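Local coordinates for hemerythrin HHE cation binding domain protein (Mycobacterium kansasii, PDB 6TYJ) that binds zinc or iron ions in a helical bundle of the hemerythrin HHE family, its precise cellular role being unsettled, at residues A[11-16]-A[122-127]; A[43-48]-A[161-166]. One frame throughout, in Å; residues are numbered along the deposited sequence.

In the fold
From the N terminus the chain enters helix 12-32, whose first turn gives one side of contact 1, and returns in helix 38-65, which carries segment 43-48 of contact 2. Helices 70-91 and 100-121 follow, and the loop after the latter comes back to the first turn and closes contact 1 across 105 intervening residues. Helix 133-161 then runs to the far end, where the short helix 163-168 folds onto helix 38-65 and closes contact 2. The two closures therefore cross, their segments alternating along the chain. Their centres lie about 27 Å apart, on opposite sides of the chain's centre: contact 1 ties the start of helix 12-32 to the loop after helix 100-121, contact 2 the C-terminal helix 163-168 to helix 38-65.

Contact 1: A[11-16]-A[122-127]; sequences NAYEVL and MIPAPP
Tyr-13 lays its ring against Pro-124 and takes a hydrogen bond from Ala-125, joining the first turn of helix 12-32 to the loop that leaves helix 100-121 in this hemerythrin-type helical bundle. The phenol leaves the helix with CG anti to the carbonyl carbon (chi1 -53°) and runs along the loop from Ile-123 at its base to Ala-125 at its hydroxyl end. Pro-124 crosses it at about a right angle. Its CA sits over one ring face, 3.6 Å from the Tyr-13 centroid, a CH-pi contact, while Pro-124 CB comes within 3.4 Å of Tyr-13 CE2. The peptide bond before Pro-124 is cis, just where the proline meets the ring. At the root of the ring, the side chains of Ile-123 and Tyr-13 run antiparallel alongside one another, and CG2 of Ile-123 approaches CB of Tyr-13 at 3.7 Å. The other branch of Ile-123 reaches deeper: its CD1 lies 3.8 Å from CB of Leu-16, one helical turn further on. Leu-16 also packs on Glu-58, a metal ligand of helix 38-65, so the contact borders the metal site. Tyr-62 of the same helix touches Tyr-13, Leu-16 and Ile-123, and its hydroxyl hydrogen-bonds to Met-122 O. The helix start is closed by a capping box: Glu-14 N donates to Asn-11 OD1 at 2.9 Å, and Asn-11 N returns a bond to Glu-14 OE1 from above the carboxylate plane. At the end of the phenol, Ala-125 N donates to Tyr-13 OH over 3.0 Å, almost perfectly straight at 177°.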
loop_
_atom_site.group_PDB
_atom_site.type_symbol
_atom_site.label_atom_id
_atom_site.label_comp_id
_atom_site.label_asym_id
_atom_site.label_seq_id
_atom_site.Cartn_x
_atom_site.Cartn_y
_atom_site.Cartn_z
ATOM N N ASN A 11 -15.898 -7.872 -3.861
ATOM C CA ASN A 11 -15.913 -6.695 -4.721
ATOM C C ASN A 11 -14.698 -5.822 -4.442
ATOM O O ASN A 11 -13.915 -6.059 -3.514
ATOM C CB ASN A 11 -17.235 -5.902 -4.605
ATOM C CG ASN A 11 -17.400 -5.166 -3.292
ATOM O OD1 ASN A 11 -16.455 -4.635 -2.721
ATOM N ND2 ASN A 11 -18.639 -5.084 -2.835
ATOM N N ALA A 12 -14.542 -4.805 -5.293
ATOM C CA ALA A 12 -13.325 -4.001 -5.298
ATOM C C ALA A 12 -13.116 -3.293 -3.970
ATOM O O ALA A 12 -11.976 -3.174 -3.512
ATOM C CB ALA A 12 -13.381 -2.982 -6.440
ATOM N N TYR A 13 -14.204 -2.805 -3.351
ATOM C CA TYR A 13 -14.084 -2.107 -2.073
ATOM C C TYR A 13 -13.572 -3.047 -0.998
ATOM O O TYR A 13 -12.696 -2.685 -0.208
ATOM C CB TYR A 13 -15.431 -1.532 -1.637
ATOM C CG TYR A 13 -16.113 -0.663 -2.686
ATOM C CD1 TYR A 13 -15.376 0.124 -3.555
ATOM C CD2 TYR A 13 -17.492 -0.616 -2.766
ATOM C CE1 TYR A 13 -16.019 0.928 -4.506
ATOM C CE2 TYR A 13 -18.138 0.168 -3.695
ATOM C CZ TYR A 13 -17.398 0.949 -4.559
ATOM O OH TYR A 13 -18.088 1.725 -5.476
ATOM N N GLU A 14 -14.137 -4.252 -0.941
ATOM C CA GLU A 14 -13.727 -5.215 0.075
ATOM C C GLU A 14 -12.273 -5.613 -0.101
ATOM O O GLU A 14 -11.532 -5.732 0.884
ATOM C CB GLU A 14 -14.636 -6.442 0.017
ATOM C CG GLU A 14 -16.082 -6.136 0.376
ATOM C CD GLU A 14 -17.032 -7.287 0.084
ATOM O OE1 GLU A 14 -16.661 -8.189 -0.699
ATOM O OE2 GLU A 14 -18.154 -7.283 0.636
ATOM N N VAL A 15 -11.841 -5.827 -1.344
ATOM C CA VAL A 15 -10.443 -6.160 -1.585
ATOM C C VAL A 15 -9.532 -5.100 -0.987
ATOM O O VAL A 15 -8.557 -5.413 -0.299
ATOM C CB VAL A 15 -10.171 -6.335 -3.090
ATOM C CG1 VAL A 15 -8.659 -6.393 -3.343
ATOM C CG2 VAL A 15 -10.812 -7.586 -3.581
ATOM N N LEU A 16 -9.828 -3.823 -1.259
ATOM C CA LEU A 16 -8.951 -2.766 -0.777
ATOM C C LEU A 16 -9.065 -2.609 0.731
ATOM O O LEU A 16 -8.052 -2.417 1.402
ATOM C CB LEU A 16 -9.250 -1.437 -1.457
ATOM C CG LEU A 16 -8.888 -1.423 -2.944
ATOM C CD1 LEU A 16 -9.348 -0.115 -3.504
ATOM C CD2 LEU A 16 -7.383 -1.583 -3.091
ATOM N N MET A 122 -12.785 7.779 -1.535
ATOM C CA MET A 122 -12.669 6.983 -2.758
ATOM C C MET A 122 -13.198 5.561 -2.638
ATOM O O MET A 122 -13.251 4.861 -3.661
ATOM C CB MET A 122 -11.205 6.934 -3.235
ATOM C CG MET A 122 -10.680 8.266 -3.771
ATOM S SD MET A 122 -11.408 8.693 -5.363
ATOM C CE MET A 122 -10.290 7.796 -6.422
ATOM N N ILE A 123 -13.603 5.128 -1.445
ATOM C CA ILE A 123 -14.212 3.821 -1.192
ATOM C C ILE A 123 -15.465 4.030 -0.347
ATOM O O ILE A 123 -15.348 4.351 0.846
ATOM C CB ILE A 123 -13.240 2.872 -0.470
ATOM C CG1 ILE A 123 -11.953 2.669 -1.277
ATOM C CG2 ILE A 123 -13.930 1.529 -0.144
ATOM C CD1 ILE A 123 -10.867 1.910 -0.493
ATOM N N PRO A 124 -16.688 3.866 -0.896
ATOM C CA PRO A 124 -17.002 3.509 -2.289
ATOM C C PRO A 124 -16.685 4.623 -3.255
ATOM O O PRO A 124 -16.290 5.704 -2.842
ATOM C CB PRO A 124 -18.513 3.248 -2.274
ATOM C CG PRO A 124 -18.902 3.190 -0.852
ATOM C CD PRO A 124 -17.904 3.999 -0.082
ATOM N N ALA A 125 -16.875 4.356 -4.550
ATOM C CA ALA A 125 -16.482 5.327 -5.549
ATOM C C ALA A 125 -17.229 6.643 -5.360
ATOM O O ALA A 125 -18.387 6.659 -4.913
ATOM C CB ALA A 125 -16.738 4.794 -6.952
ATOM N N PRO A 126 -16.598 7.757 -5.718
ATOM C CA PRO A 126 -17.254 9.065 -5.615
ATOM C C PRO A 126 -18.469 9.166 -6.527
ATOM O O PRO A 126 -18.631 8.387 -7.486
ATOM C CB PRO A 126 -16.154 10.049 -6.045
ATOM C CG PRO A 126 -14.893 9.332 -5.882
ATOM C CD PRO A 126 -15.182 7.874 -6.108
ATOM N N PRO A 127 -19.340 10.143 -6.274
ATOM C CA PRO A 127 -20.629 10.190 -6.982
ATOM C C PRO A 127 -20.519 10.303 -8.503
ATOM O O PRO A 127 -21.423 9.838 -9.209
ATOM C CB PRO A 127 -21.306 11.421 -6.364
ATOM C CG PRO A 127 -20.739 11.491 -4.974
ATOM C CD PRO A 127 -19.315 11.027 -5.095
#

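Contact 2: A[43-48]-A[161-166]; sequences LFDELL and KGRAAL. With ZN (zinc ion), chain E.
Two torsions carry Arg-163 from the start of helix 163-168 across Leu-48 to Phe-44 on helix 38-65: chi1 at -168° swings CG away from the backbone N, and chi3 at 78° bends the chain before the guanidinium. Its CG lies 3.6 Å from CD1 of Leu-48, and its CD comes within 3.5 Å of OD1 of Asp-45. Beyond the bend, NH1 meets the edge of the Phe-44 ring, 3.8 Å from CE2, with the guanidinium and ring planes 72° apart. Further along the short helix, CD2 of Leu-166 packs on CB of Leu-48 at 3.7 Å. The contact thus fastens the C-terminal turn onto the second helix of the bundle, where Leu-91 of helix 70-91 touches both Phe-44 and Arg-163. On another side of helix 38-65, Glu-46 OE2 binds a zinc ion at 2.5 Å, which also holds a water. Asp-45 and Arg-163 are linked through a different water, which donates to OD1 of Asp-45 and accepts from NH1 of Arg-163. Their charged atoms do not touch directly, so the attraction is probably modest, and much of the contact is apolar, made by the two leucines and the arginine's methylenes.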
loop_
_atom_site.group_PDB
_atom_site.type_symbol
_atom_site.label_atom_id
_atom_site.label_comp_id
_atom_site.label_asym_id
_atom_site.label_seq_id
_atom_site.Cartn_x
_atom_site.Cartn_y
_atom_site.Cartn_z
ATOM N N LEU A 43 9.517 -8.341 9.259
ATOM C CA LEU A 43 8.195 -7.746 9.141
ATOM C C LEU A 43 8.220 -6.525 8.233
ATOM O O LEU A 43 7.279 -6.297 7.456
ATOM C CB LEU A 43 7.693 -7.379 10.542
ATOM C CG LEU A 43 7.174 -8.535 11.407
ATOM C CD1 LEU A 43 7.040 -7.953 12.829
ATOM C CD2 LEU A 43 5.833 -9.109 10.916
ATOM N N PHE A 44 9.291 -5.732 8.297
ATOM C CA PHE A 44 9.372 -4.570 7.428
ATOM C C PHE A 44 9.458 -4.985 5.958
ATOM O O PHE A 44 8.804 -4.368 5.113
ATOM C CB PHE A 44 10.565 -3.701 7.804
ATOM C CG PHE A 44 10.643 -2.439 7.010
ATOM C CD1 PHE A 44 9.656 -1.480 7.135
ATOM C CD2 PHE A 44 11.718 -2.201 6.149
ATOM C CE1 PHE A 44 9.714 -0.297 6.374
ATOM C CE2 PHE A 44 11.792 -1.010 5.414
ATOM C CZ PHE A 44 10.793 -0.064 5.541
ATOM N N ASP A 45 10.249 -6.014 5.638
ATOM C CA ASP A 45 10.243 -6.534 4.264
ATOM C C ASP A 45 8.848 -6.974 3.850
ATOM O O ASP A 45 8.441 -6.788 2.685
ATOM C CB ASP A 45 11.189 -7.716 4.139
ATOM C CG ASP A 45 12.646 -7.318 4.078
ATOM O OD1 ASP A 45 12.969 -6.120 3.908
ATOM O OD2 ASP A 45 13.472 -8.243 4.187
ATOM N N GLU A 46 8.121 -7.643 4.759
ATOM C CA GLU A 46 6.769 -8.101 4.415
ATOM C C GLU A 46 5.874 -6.919 4.102
ATOM O O GLU A 46 5.085 -6.961 3.142
ATOM C CB GLU A 46 6.180 -8.918 5.570
ATOM C CG GLU A 46 6.904 -10.233 5.802
ATOM C CD GLU A 46 6.415 -10.960 7.042
ATOM O OE1 GLU A 46 5.189 -11.140 7.197
ATOM O OE2 GLU A 46 7.268 -11.355 7.857
ATOM N N LEU A 47 6.021 -5.832 4.871
ATOM C CA LEU A 47 5.256 -4.612 4.607
ATOM C C LEU A 47 5.602 -4.022 3.247
ATOM O O LEU A 47 4.704 -3.597 2.505
ATOM C CB LEU A 47 5.512 -3.581 5.716
ATOM C CG LEU A 47 4.868 -2.200 5.482
ATOM C CD1 LEU A 47 3.337 -2.312 5.342
ATOM C CD2 LEU A 47 5.212 -1.264 6.661
ATOM N N LEU A 48 6.891 -4.007 2.891
ATOM C CA LEU A 48 7.279 -3.453 1.596
ATOM C C LEU A 48 6.627 -4.246 0.469
ATOM O O LEU A 48 6.220 -3.662 -0.545
ATOM C CB LEU A 48 8.802 -3.454 1.438
ATOM C CG LEU A 48 9.629 -2.501 2.325
ATOM C CD1 LEU A 48 11.121 -2.705 2.119
ATOM C CD2 LEU A 48 9.204 -1.029 2.106
ATOM N N LYS A 161 16.934 -9.726 -6.426
ATOM C CA LYS A 161 17.594 -8.443 -6.617
ATOM C C LYS A 161 17.706 -7.588 -5.357
ATOM O O LYS A 161 18.449 -6.598 -5.376
ATOM C CB LYS A 161 16.876 -7.632 -7.703
ATOM N N GLY A 162 16.997 -7.919 -4.282
ATOM C CA GLY A 162 17.216 -7.301 -2.990
ATOM C C GLY A 162 16.184 -6.237 -2.646
ATOM O O GLY A 162 15.340 -5.837 -3.456
ATOM N N ARG A 163 16.286 -5.765 -1.402
ATOM C CA ARG A 163 15.323 -4.802 -0.883
ATOM C C ARG A 163 15.393 -3.483 -1.638
ATOM O O ARG A 163 14.369 -2.824 -1.845
ATOM C CB ARG A 163 15.578 -4.577 0.611
ATOM C CG ARG A 163 14.478 -3.827 1.319
ATOM C CD ARG A 163 14.883 -3.446 2.742
ATOM N NE ARG A 163 15.762 -2.283 2.731
ATOM C CZ ARG A 163 16.013 -1.536 3.802
ATOM N NH1 ARG A 163 15.434 -1.829 4.960
ATOM N NH2 ARG A 163 16.822 -0.488 3.713
ATOM N N ALA A 164 16.602 -3.056 -2.016
ATOM C CA ALA A 164 16.753 -1.814 -2.767
ATOM C C ALA A 164 15.968 -1.871 -4.064
ATOM O O ALA A 164 15.291 -0.905 -4.434
ATOM C CB ALA A 164 18.228 -1.547 -3.055
ATOM N N ALA A 165 16.039 -3.011 -4.758
ATOM C CA ALA A 165 15.346 -3.157 -6.032
ATOM C C ALA A 165 13.837 -3.138 -5.843
ATOM O O ALA A 165 13.100 -2.629 -6.697
ATOM C CB ALA A 165 15.786 -4.451 -6.714
ATOM N N LEU A 166 13.364 -3.704 -4.737
ATOM C CA LEU A 166 11.940 -3.672 -4.431
ATOM C C LEU A 166 11.473 -2.255 -4.117
ATOM O O LEU A 166 10.343 -1.879 -4.447
ATOM C CB LEU A 166 11.649 -4.615 -3.269
ATOM C CG LEU A 166 10.214 -4.719 -2.764
ATOM C CD1 LEU A 166 9.375 -5.468 -3.794
ATOM C CD2 LEU A 166 10.164 -5.397 -1.415
HETATM ZN ZN ZN E . 6.007 -12.420 9.782
HETATM O O HOH W 1 14.699 -4.773 6.229
HETATM O O HOH W 2 4.568 -12.794 11.772
#